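Local coordinates for protein type 6 secretion amidase effector 2 (Salmonella typhi, PDB 6WIN) that probably cleaves amide bonds in the peptide part of bacterial peptidoglycan, acting as an antibacterial toxin delivered by type VI secretion, at residues 25-30 with 72-77; 34-39 with 63-68; 39-44 with 58-63; 103-108 with 127-132. One frame throughout, in Å; residues are numbered along the deposited sequence.

In the fold
Contacts 1, 3 and 4 are built round one curled antiparallel sheet. Contact 1 packs helix 23-30 on strand 74-81. Strand 56-59 is the neighbour of 74-81; its end and the loop after it meet the start of strand 40-44 in contact 3. Strand 129-133 runs between these two strands and enters contact 4. Contact 2 joins two loops, with its centre about 8 Å from that of contact 3; the two share Trp39 and Gly63. Contact 1 lies about 12 Å from contact 2 and 14 Å from contacts 3 and 4, centre to centre. Along the chain, contact 1 encloses contact 2, which encloses contact 3; contact 4 follows. Helix and sheet together probably form a papain-like amidase core.

Contact 1: 25-30 with 72-77; sequences ELIQHY and NHAAFF
Helix-on-sheet packing brings Leu26 and Ile27 of helix 23-30 against Ala74 and Phe76 of strand 74-81. The axes of the helix and strand segments pass 8.1 Å apart at 59°. No hydrogen bond crosses the interface; it is apolar throughout. Ile27 does most of the work. Its CD1 lies over one face of the Phe76 ring in a CH-pi contact, 3.7 Å from the ring centroid and 15° off the normal. The closest atom pair is Ile27 CD1 to Phe76 CE2, at 3.6 Å. The same methyl packs on the backbone of Ala75, 3.8 Å from its C atom. Leu26 meets the ring differently: its CG stands at the edge, near the ring plane, 4.0 Å from Phe76 CE2.

In papain-like enzymes a helix that begins with cysteine rests on a sheet that carries the histidine. A similar layout is seen here. Cys23 starts this helix and touches His73, just before the strand. His73 is bonded through NE2 to Asp89, consistent with a catalytic site at the helix start.

Phe76 has CG anti to its carbonyl carbon (chi1 -63°), which sends the ring out from the strand to the helix. Val56 and Met88, from the strands next to 74-81, and Leu11 also pack on it. Nearer the start of the strand, Ala74 CB touches Ile27 CG1 at 4.2 Å.

Contact 2: 34-39 with 63-68; sequences GQASTW and GRYPNH
Ala36 and Tyr65 touch directly, yet their backbones are joined only through a water that also holds Trp39. This water gives one proton to Ala36 O and one to Trp39 O, and accepts from Tyr65 N at 2.7 Å. Three backbone groups of two loops are thus tied at one point.

Ala36 and Trp39 both pack on the same side of the Tyr65 ring. Ala36 CB sits over this face in a CH-pi contact, 3.8 Å from the centroid, and the approach is tight: Ala36 CB to Tyr65 CD2 is 3.4 Å. Trp39 forms a T-shaped (edge-to-face) pair with the same ring. The edge of its six-membered ring points at the Tyr65 face, with centroids 5.3 Å apart and planes at 77°. The two side chains run side by side in the same direction. Trp39 NE1 is held by Val33 O, which fixes the turn of the indole. Val24 of helix 23-30 packs on both aromatic residues.

Arg64 supplies the direct polar link. Its chain bends at CB-CG (chi2 -76°) and again one bond further on, and this folds the guanidinium back to the 36-38 turn of 3-10 helix. Arg64 NH1 bonds to Ser37 O at 2.7 Å, nearly along the C=O axis and close to the guanidinium plane. The hydrogen bond is not straight, with 132° at the hydrogen.

The chemistry implies a joint of two kinds: a water bonds Ala36 O and Trp39 O, and Arg64 bonds Ser37 O, beside the aromatic packing.

Contact 3: 39-44 with 58-63; sequences WQQGAA and ATFVNG
Hydrogen bonds tie Gln40 and Gln41 to Gly63. Gln41 takes hold of this glycine at both backbone ends. Gln41 N donates to Gly63 O at 3.1 Å, from above the carbonyl plane, and Gly63 N donates to Gln41 OE1 at 3.0 Å. Gly63 O also accepts from Gln40 NE2 at 3.3 Å. The two donors reach this oxygen from opposite faces of its plane. The other end of the Gln40 amide, OE1, is bonded to His139 of the C-terminal histidine tag, so that bond is not a native feature. A water completes the polar set: it accepts from Gln41 NE2 and donates to Phe60 O.

Contacts with the Phe60 ring form the second group. Gln41 CA lies over one face in a CH-pi contact, 3.6 Å from the centroid. The Gln41 chain has CG anti to the backbone N (chi1 177°) and stays extended. It therefore slides past Phe60 in the opposite direction, its amide plane 22° from the ring plane, and Gln41 CD comes 3.6 Å from Phe60 CB. Trp39 CB stands at the ring edge, 3.8 Å from Phe60 CZ.

Apolar packing continues inward, where Trp39 CZ3 touches Ala58 CB at 3.7 Å. Strand 129-133 lies between strands 40-44 and 56-59 in the sheet; Trp39 packs on its Val132 and Gln41 on its Phe130.

Gln41 thus acts as a polar clasp on the loop at Gly63. Bonds at OE1 and NE2 hold its amide orientation, while its aliphatic part covers the phenyl face.

Contact 4: 103-108 with 127-132; sequences RYIRKL and EAYFIV
The two backbones come nearest at Lys107 and Glu127 and spread apart from there; no backbone hydrogen bond joins the segments, though Arg106 pairs with Ala126 just before Glu127. A salt bridge closes this narrow end. Lys107 NZ lies 2.6 Å from Glu127 OE1 and meets it 48° out of the carboxylate plane. The same nitrogen donates to Leu108 O at 2.9 Å; bends in the lysine chain at chi2 and chi4 (-70°) curl it back to that carbonyl. A water links Leu108 N to Glu127 OE1, giving this oxygen a second donor. Glu127 OE2 is bonded to Ser112.

Further along, Tyr129 points toward strand 101-106, with His73 packed beside it. Ile105 CD1 packs against the hydroxyl end of its ring, 3.8 Å from Tyr129 CZ, and the two side chains cross at about a right angle. Arg103 NH2 is 3.9 Å from Tyr129 OH, but both atoms are bonded to Ser123 O, which links them indirectly. Arg103 NE makes a salt bridge to Asp89, the partner of His73.

Strands 101-106 and 129-133 are separated by three others in the sheet, yet their side chains meet. Such a curled sheet is consistent with the papain-like fold probable for a peptidoglycan amidase.

Contact 1: 25-30 with 72-77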
# COMPACT_ATOMS: atom_id res chain seq x y z
N GLU A 25 -9.65 2.52 3.42
CA GLU A 25 -10.72 3.48 3.23
C GLU A 25 -10.21 4.80 2.66
O GLU A 25 -10.97 5.52 2.01
CB GLU A 25 -11.45 3.73 4.54
CG GLU A 25 -12.27 2.53 5.00
CD GLU A 25 -12.88 2.75 6.37
OE1 GLU A 25 -12.24 3.40 7.22
OE2 GLU A 25 -14.01 2.27 6.61
N LEU A 26 -8.94 5.14 2.89
CA LEU A 26 -8.37 6.31 2.23
C LEU A 26 -8.38 6.13 0.72
O LEU A 26 -8.86 6.99 -0.02
CB LEU A 26 -6.95 6.57 2.72
CG LEU A 26 -6.24 7.69 1.96
CD1 LEU A 26 -6.89 9.05 2.25
CD2 LEU A 26 -4.77 7.72 2.31
N ILE A 27 -7.86 4.99 0.25
CA ILE A 27 -7.86 4.71 -1.18
C ILE A 27 -9.28 4.75 -1.72
O ILE A 27 -9.55 5.35 -2.76
CB ILE A 27 -7.21 3.35 -1.48
CG1 ILE A 27 -5.97 3.12 -0.61
CG2 ILE A 27 -6.88 3.29 -2.94
CD1 ILE A 27 -4.87 4.12 -0.87
N GLN A 28 -10.21 4.09 -1.01
CA GLN A 28 -11.57 3.93 -1.50
C GLN A 28 -12.31 5.25 -1.57
O GLN A 28 -13.24 5.39 -2.37
CB GLN A 28 -12.33 2.94 -0.62
CG GLN A 28 -11.84 1.49 -0.76
CD GLN A 28 -12.44 0.58 0.30
OE1 GLN A 28 -12.86 1.04 1.37
NE2 GLN A 28 -12.47 -0.72 0.02
N HIS A 29 -11.94 6.21 -0.71
CA HIS A 29 -12.60 7.50 -0.73
C HIS A 29 -12.35 8.22 -2.05
O HIS A 29 -13.27 8.83 -2.61
CB HIS A 29 -12.14 8.35 0.45
CG HIS A 29 -12.82 9.68 0.54
ND1 HIS A 29 -14.04 9.84 1.16
CD2 HIS A 29 -12.48 10.90 0.06
CE1 HIS A 29 -14.41 11.11 1.08
NE2 HIS A 29 -13.48 11.77 0.41
N TYR A 30 -11.12 8.14 -2.57
CA TYR A 30 -10.78 8.85 -3.80
C TYR A 30 -10.89 8.01 -5.06
O TYR A 30 -11.12 8.57 -6.14
CB TYR A 30 -9.37 9.43 -3.69
CG TYR A 30 -9.29 10.52 -2.64
CD1 TYR A 30 -9.63 11.83 -2.94
CD2 TYR A 30 -8.91 10.22 -1.34
CE1 TYR A 30 -9.56 12.83 -1.97
CE2 TYR A 30 -8.84 11.19 -0.38
CZ TYR A 30 -9.18 12.49 -0.69
OH TYR A 30 -9.11 13.46 0.28
N ASN A 72 -1.39 -5.91 7.50
CA ASN A 72 -1.84 -5.50 6.18
C ASN A 72 -1.96 -3.98 6.11
O ASN A 72 -2.25 -3.32 7.11
CB ASN A 72 -3.17 -6.18 5.81
CG ASN A 72 -4.32 -5.84 6.77
OD1 ASN A 72 -4.76 -4.70 6.87
ND2 ASN A 72 -4.81 -6.86 7.46
N HIS A 73 -1.68 -3.43 4.93
CA HIS A 73 -1.65 -1.98 4.77
C HIS A 73 -1.79 -1.65 3.29
O HIS A 73 -1.41 -2.44 2.43
CB HIS A 73 -0.35 -1.38 5.35
CG HIS A 73 -0.37 0.11 5.48
ND1 HIS A 73 -1.27 0.77 6.30
CD2 HIS A 73 0.38 1.07 4.91
CE1 HIS A 73 -1.07 2.08 6.21
NE2 HIS A 73 -0.06 2.29 5.37
N ALA A 74 -2.36 -0.48 3.02
CA ALA A 74 -2.51 0.03 1.67
C ALA A 74 -2.14 1.50 1.67
O ALA A 74 -2.24 2.17 2.71
CB ALA A 74 -3.94 -0.17 1.13
N ALA A 75 -1.71 2.01 0.52
CA ALA A 75 -1.21 3.38 0.47
C ALA A 75 -1.10 3.84 -0.97
O ALA A 75 -1.26 3.05 -1.91
CB ALA A 75 0.14 3.50 1.19
N PHE A 76 -0.83 5.13 -1.14
CA PHE A 76 -0.46 5.69 -2.44
C PHE A 76 1.06 5.81 -2.51
O PHE A 76 1.69 6.36 -1.60
CB PHE A 76 -1.07 7.08 -2.67
CG PHE A 76 -2.57 7.11 -2.72
CD1 PHE A 76 -3.26 6.70 -3.86
CD2 PHE A 76 -3.30 7.58 -1.64
CE1 PHE A 76 -4.64 6.76 -3.92
CE2 PHE A 76 -4.68 7.64 -1.69
CZ PHE A 76 -5.35 7.22 -2.84
N PHE A 77 1.65 5.30 -3.59
CA PHE A 77 3.09 5.44 -3.79
C PHE A 77 3.46 6.89 -4.10
O PHE A 77 2.78 7.56 -4.88
CB PHE A 77 3.53 4.54 -4.94
CG PHE A 77 4.97 4.69 -5.30
CD1 PHE A 77 5.96 4.08 -4.53
CD2 PHE A 77 5.35 5.41 -6.43
CE1 PHE A 77 7.31 4.21 -4.88
CE2 PHE A 77 6.68 5.54 -6.78
CZ PHE A 77 7.67 4.94 -6.01

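Contact 2: 34-39 with 63-68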
# COMPACT_ATOMS: atom_id res chain seq x y z
N GLY A 34 -12.45 -0.94 -4.95
CA GLY A 34 -13.14 -2.10 -4.45
C GLY A 34 -12.59 -2.58 -3.11
O GLY A 34 -11.75 -1.96 -2.48
N GLN A 35 -13.13 -3.72 -2.68
CA GLN A 35 -12.73 -4.30 -1.41
C GLN A 35 -11.40 -5.02 -1.57
O GLN A 35 -11.13 -5.62 -2.61
CB GLN A 35 -13.81 -5.25 -0.90
CG GLN A 35 -15.17 -4.57 -0.79
CD GLN A 35 -16.23 -5.45 -0.15
OE1 GLN A 35 -15.99 -6.63 0.11
NE2 GLN A 35 -17.40 -4.88 0.08
N ALA A 36 -10.57 -4.93 -0.52
CA ALA A 36 -9.20 -5.43 -0.61
C ALA A 36 -9.15 -6.94 -0.84
O ALA A 36 -8.16 -7.46 -1.37
CB ALA A 36 -8.43 -5.07 0.65
N SER A 37 -10.22 -7.65 -0.45
CA SER A 37 -10.33 -9.09 -0.68
C SER A 37 -10.34 -9.45 -2.16
O SER A 37 -10.10 -10.61 -2.50
CB SER A 37 -11.61 -9.61 -0.03
OG SER A 37 -12.73 -8.86 -0.45
N THR A 38 -10.63 -8.49 -3.05
CA THR A 38 -10.67 -8.75 -4.48
C THR A 38 -9.36 -8.45 -5.19
O THR A 38 -9.23 -8.76 -6.38
CB THR A 38 -11.79 -7.94 -5.15
OG1 THR A 38 -11.46 -6.54 -5.12
CG2 THR A 38 -13.12 -8.16 -4.42
N TRP A 39 -8.39 -7.85 -4.50
CA TRP A 39 -7.17 -7.38 -5.16
C TRP A 39 -6.28 -8.55 -5.56
O TRP A 39 -6.25 -9.60 -4.90
CB TRP A 39 -6.40 -6.43 -4.24
CG TRP A 39 -7.12 -5.13 -3.92
CD1 TRP A 39 -8.26 -4.67 -4.51
CD2 TRP A 39 -6.75 -4.15 -2.94
NE1 TRP A 39 -8.62 -3.46 -3.96
CE2 TRP A 39 -7.71 -3.13 -2.99
CE3 TRP A 39 -5.69 -4.06 -2.02
CZ2 TRP A 39 -7.65 -2.00 -2.16
CZ3 TRP A 39 -5.64 -2.95 -1.19
CH2 TRP A 39 -6.61 -1.93 -1.27
N GLY A 63 -0.15 -13.75 -3.39
CA GLY A 63 -1.00 -13.25 -4.45
C GLY A 63 -2.18 -12.41 -4.00
O GLY A 63 -2.90 -11.90 -4.86
N ARG A 64 -2.40 -12.27 -2.69
CA ARG A 64 -3.63 -11.64 -2.20
C ARG A 64 -3.35 -10.69 -1.04
O ARG A 64 -2.33 -10.80 -0.35
CB ARG A 64 -4.66 -12.68 -1.75
CG ARG A 64 -4.70 -13.93 -2.61
CD ARG A 64 -5.41 -13.64 -3.91
NE ARG A 64 -6.71 -13.03 -3.68
CZ ARG A 64 -7.77 -13.68 -3.20
NH1 ARG A 64 -8.91 -13.03 -3.02
NH2 ARG A 64 -7.68 -14.98 -2.91
N TYR A 65 -4.28 -9.76 -0.83
CA TYR A 65 -4.21 -8.88 0.33
C TYR A 65 -4.46 -9.71 1.59
O TYR A 65 -5.46 -10.44 1.65
CB TYR A 65 -5.24 -7.76 0.21
CG TYR A 65 -5.14 -6.69 1.27
CD1 TYR A 65 -4.21 -5.66 1.14
CD2 TYR A 65 -5.96 -6.69 2.38
CE1 TYR A 65 -4.11 -4.67 2.10
CE2 TYR A 65 -5.87 -5.70 3.35
CZ TYR A 65 -4.94 -4.69 3.19
OH TYR A 65 -4.83 -3.69 4.14
N PRO A 66 -3.59 -9.65 2.59
CA PRO A 66 -3.81 -10.47 3.80
C PRO A 66 -4.71 -9.79 4.84
O PRO A 66 -4.27 -9.18 5.81
CB PRO A 66 -2.38 -10.66 4.32
CG PRO A 66 -1.66 -9.41 3.92
CD PRO A 66 -2.32 -8.90 2.64
N ASN A 67 -6.02 -9.92 4.63
CA ASN A 67 -6.99 -9.37 5.58
C ASN A 67 -6.82 -9.96 6.97
O ASN A 67 -7.11 -9.30 7.97
CB ASN A 67 -8.42 -9.62 5.08
CG ASN A 67 -8.67 -9.07 3.69
OD1 ASN A 67 -8.55 -9.78 2.69
ND2 ASN A 67 -9.04 -7.79 3.62
N HIS A 68 -6.33 -11.19 7.04
CA HIS A 68 -6.15 -11.95 8.27
C HIS A 68 -4.93 -11.52 9.07
O HIS A 68 -4.70 -12.07 10.15
CB HIS A 68 -6.02 -13.42 7.91
CG HIS A 68 -5.07 -13.68 6.78
ND1 HIS A 68 -5.41 -13.50 5.46
CD2 HIS A 68 -3.78 -14.10 6.78
CE1 HIS A 68 -4.37 -13.80 4.69
NE2 HIS A 68 -3.37 -14.17 5.47
O HOH W 1 -6.68 -9.74 -2.16

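Contact 3: 39-44 with 58-63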
# COMPACT_ATOMS: atom_id res chain seq x y z
N TRP A 39 -8.39 -7.85 -4.50
CA TRP A 39 -7.17 -7.38 -5.16
C TRP A 39 -6.28 -8.55 -5.56
O TRP A 39 -6.25 -9.60 -4.90
CB TRP A 39 -6.40 -6.43 -4.24
CG TRP A 39 -7.12 -5.13 -3.92
CD1 TRP A 39 -8.26 -4.67 -4.51
CD2 TRP A 39 -6.75 -4.15 -2.94
NE1 TRP A 39 -8.62 -3.46 -3.96
CE2 TRP A 39 -7.71 -3.13 -2.99
CE3 TRP A 39 -5.69 -4.06 -2.02
CZ2 TRP A 39 -7.65 -2.00 -2.16
CZ3 TRP A 39 -5.64 -2.95 -1.19
CH2 TRP A 39 -6.61 -1.93 -1.27
N GLN A 40 -5.56 -8.37 -6.66
CA GLN A 40 -4.52 -9.28 -7.11
C GLN A 40 -3.16 -8.60 -6.99
O GLN A 40 -3.00 -7.42 -7.32
CB GLN A 40 -4.74 -9.73 -8.56
CG GLN A 40 -3.77 -10.80 -9.04
CD GLN A 40 -4.32 -12.20 -8.87
OE1 GLN A 40 -5.16 -12.66 -9.67
NE2 GLN A 40 -3.85 -12.91 -7.84
N GLN A 41 -2.17 -9.36 -6.51
CA GLN A 41 -0.81 -8.86 -6.36
C GLN A 41 -0.20 -8.49 -7.71
O GLN A 41 -0.05 -9.34 -8.60
CB GLN A 41 0.03 -9.93 -5.67
CG GLN A 41 1.48 -9.57 -5.51
CD GLN A 41 2.21 -10.52 -4.60
OE1 GLN A 41 1.63 -11.48 -4.07
NE2 GLN A 41 3.48 -10.27 -4.40
N GLY A 42 0.20 -7.23 -7.87
CA GLY A 42 0.89 -6.78 -9.06
C GLY A 42 2.40 -6.75 -8.91
O GLY A 42 2.99 -7.48 -8.10
N ALA A 43 3.04 -5.90 -9.71
CA ALA A 43 4.50 -5.80 -9.71
C ALA A 43 5.01 -5.27 -8.37
O ALA A 43 4.32 -4.49 -7.69
CB ALA A 43 4.96 -4.88 -10.84
N ALA A 44 6.22 -5.68 -8.00
CA ALA A 44 6.85 -5.17 -6.78
C ALA A 44 7.06 -3.67 -6.88
O ALA A 44 7.32 -3.13 -7.96
CB ALA A 44 8.20 -5.86 -6.51
N ALA A 58 -0.04 -1.89 -1.99
CA ALA A 58 -0.50 -2.58 -0.79
C ALA A 58 0.45 -3.71 -0.43
O ALA A 58 1.23 -4.18 -1.26
CB ALA A 58 -1.92 -3.13 -0.98
N THR A 59 0.36 -4.15 0.82
CA THR A 59 1.00 -5.39 1.25
C THR A 59 0.28 -6.59 0.64
O THR A 59 -0.94 -6.70 0.73
CB THR A 59 0.94 -5.50 2.77
OG1 THR A 59 -0.44 -5.49 3.18
CG2 THR A 59 1.68 -4.34 3.46
N PHE A 60 1.04 -7.50 0.04
CA PHE A 60 0.48 -8.70 -0.57
C PHE A 60 1.22 -9.95 -0.12
O PHE A 60 2.45 -9.95 -0.03
CB PHE A 60 0.52 -8.65 -2.10
CG PHE A 60 -0.58 -7.85 -2.72
CD1 PHE A 60 -1.79 -8.44 -3.05
CD2 PHE A 60 -0.39 -6.50 -3.00
CE1 PHE A 60 -2.79 -7.71 -3.64
CE2 PHE A 60 -1.39 -5.77 -3.59
CZ PHE A 60 -2.60 -6.38 -3.91
N VAL A 61 0.47 -11.02 0.11
CA VAL A 61 1.01 -12.31 0.52
C VAL A 61 0.35 -13.38 -0.33
O VAL A 61 -0.88 -13.46 -0.37
CB VAL A 61 0.76 -12.58 2.02
CG1 VAL A 61 0.96 -14.06 2.32
CG2 VAL A 61 1.64 -11.69 2.90
N ASN A 62 1.16 -14.20 -0.99
CA ASN A 62 0.68 -15.35 -1.77
C ASN A 62 -0.39 -14.90 -2.76
O ASN A 62 -1.42 -15.56 -2.94
CB ASN A 62 0.14 -16.45 -0.86
CG ASN A 62 1.20 -17.02 0.09
OD1 ASN A 62 2.38 -17.11 -0.26
ND2 ASN A 62 0.78 -17.40 1.30
N GLY A 63 -0.15 -13.75 -3.39
CA GLY A 63 -1.00 -13.25 -4.45
C GLY A 63 -2.18 -12.41 -4.00
O GLY A 63 -2.90 -11.90 -4.86
O HOH W 2 4.34 -11.22 -1.57

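Contact 4: 103-108 with 127-132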
# COMPACT_ATOMS: atom_id res chain seq x y z
N ARG A 103 4.97 9.07 4.83
CA ARG A 103 5.93 8.41 5.70
C ARG A 103 6.87 7.55 4.87
O ARG A 103 6.56 7.16 3.74
CB ARG A 103 5.24 7.58 6.79
CG ARG A 103 4.54 6.31 6.29
CD ARG A 103 4.01 5.49 7.46
NE ARG A 103 3.31 4.29 7.02
CZ ARG A 103 3.71 3.05 7.27
NH1 ARG A 103 4.82 2.82 7.96
NH2 ARG A 103 2.98 2.02 6.83
N TYR A 104 8.03 7.26 5.45
CA TYR A 104 9.11 6.53 4.81
C TYR A 104 9.05 5.09 5.29
O TYR A 104 9.11 4.83 6.49
CB TYR A 104 10.45 7.14 5.19
CG TYR A 104 11.68 6.66 4.43
CD1 TYR A 104 11.77 6.79 3.06
CD2 TYR A 104 12.79 6.16 5.11
CE1 TYR A 104 12.89 6.39 2.37
CE2 TYR A 104 13.93 5.77 4.44
CZ TYR A 104 13.97 5.89 3.07
OH TYR A 104 15.08 5.52 2.38
N ILE A 105 8.92 4.16 4.34
CA ILE A 105 8.91 2.73 4.60
C ILE A 105 10.23 2.17 4.09
O ILE A 105 10.52 2.24 2.89
CB ILE A 105 7.71 2.05 3.94
CG1 ILE A 105 6.41 2.75 4.36
CG2 ILE A 105 7.68 0.56 4.27
CD1 ILE A 105 5.13 2.01 3.93
N ARG A 106 11.05 1.65 5.00
CA ARG A 106 12.40 1.21 4.67
C ARG A 106 12.43 -0.21 4.12
O ARG A 106 11.62 -1.07 4.48
CB ARG A 106 13.30 1.29 5.89
CG ARG A 106 13.15 2.56 6.68
CD ARG A 106 14.47 2.97 7.24
NE ARG A 106 15.22 1.85 7.82
CZ ARG A 106 14.81 1.13 8.86
NH1 ARG A 106 15.57 0.13 9.31
NH2 ARG A 106 13.65 1.40 9.46
N LYS A 107 13.41 -0.45 3.25
CA LYS A 107 13.88 -1.80 3.00
C LYS A 107 14.69 -2.25 4.20
O LYS A 107 15.69 -1.61 4.57
CB LYS A 107 14.71 -1.84 1.72
CG LYS A 107 15.04 -3.26 1.24
CD LYS A 107 16.52 -3.54 1.37
CE LYS A 107 16.86 -4.96 0.90
NZ LYS A 107 16.34 -6.01 1.85
N LEU A 108 14.22 -3.29 4.86
CA LEU A 108 14.83 -3.78 6.09
C LEU A 108 15.98 -4.73 5.77
O LEU A 108 16.03 -5.35 4.70
CB LEU A 108 13.78 -4.49 6.94
CG LEU A 108 12.52 -3.66 7.16
CD1 LEU A 108 11.50 -4.41 8.01
CD2 LEU A 108 12.89 -2.33 7.81
N GLU A 127 9.61 -4.13 1.06
CA GLU A 127 9.56 -5.26 0.13
C GLU A 127 8.21 -5.96 0.12
O GLU A 127 7.95 -6.77 -0.79
CB GLU A 127 10.67 -6.26 0.47
CG GLU A 127 12.09 -5.71 0.23
CD GLU A 127 13.17 -6.76 0.41
OE1 GLU A 127 13.84 -6.75 1.46
OE2 GLU A 127 13.34 -7.61 -0.49
N ALA A 128 7.33 -5.67 1.08
CA ALA A 128 6.01 -6.28 1.12
C ALA A 128 5.01 -5.59 0.20
O ALA A 128 3.88 -6.08 0.05
CB ALA A 128 5.47 -6.26 2.56
N TYR A 129 5.39 -4.50 -0.46
CA TYR A 129 4.43 -3.68 -1.18
C TYR A 129 4.45 -3.99 -2.67
O TYR A 129 5.52 -4.04 -3.30
CB TYR A 129 4.71 -2.19 -0.94
CG TYR A 129 4.22 -1.80 0.43
CD1 TYR A 129 5.03 -1.95 1.56
CD2 TYR A 129 2.93 -1.31 0.60
CE1 TYR A 129 4.57 -1.62 2.82
CE2 TYR A 129 2.45 -0.97 1.85
CZ TYR A 129 3.28 -1.13 2.96
OH TYR A 129 2.78 -0.79 4.19
N PHE A 130 3.26 -4.16 -3.23
CA PHE A 130 3.09 -4.48 -4.64
C PHE A 130 1.96 -3.62 -5.18
O PHE A 130 1.07 -3.21 -4.44
CB PHE A 130 2.78 -5.98 -4.84
CG PHE A 130 3.92 -6.89 -4.45
CD1 PHE A 130 4.71 -7.48 -5.42
CD2 PHE A 130 4.20 -7.16 -3.12
CE1 PHE A 130 5.78 -8.31 -5.07
CE2 PHE A 130 5.26 -8.00 -2.76
CZ PHE A 130 6.04 -8.56 -3.73
N ILE A 131 2.01 -3.35 -6.49
CA ILE A 131 0.93 -2.62 -7.14
C ILE A 131 -0.36 -3.42 -7.04
O ILE A 131 -0.39 -4.64 -7.23
CB ILE A 131 1.32 -2.33 -8.59
CG1 ILE A 131 2.57 -1.45 -8.64
CG2 ILE A 131 0.17 -1.66 -9.32
CD1 ILE A 131 3.03 -1.07 -10.04
N VAL A 132 -1.45 -2.72 -6.72
CA VAL A 132 -2.77 -3.33 -6.62
C VAL A 132 -3.30 -3.57 -8.02
O VAL A 132 -3.44 -2.63 -8.80
CB VAL A 132 -3.74 -2.44 -5.82
CG1 VAL A 132 -5.17 -2.92 -6.02
CG2 VAL A 132 -3.39 -2.44 -4.34
O HOH W 3 12.63 -5.08 3.50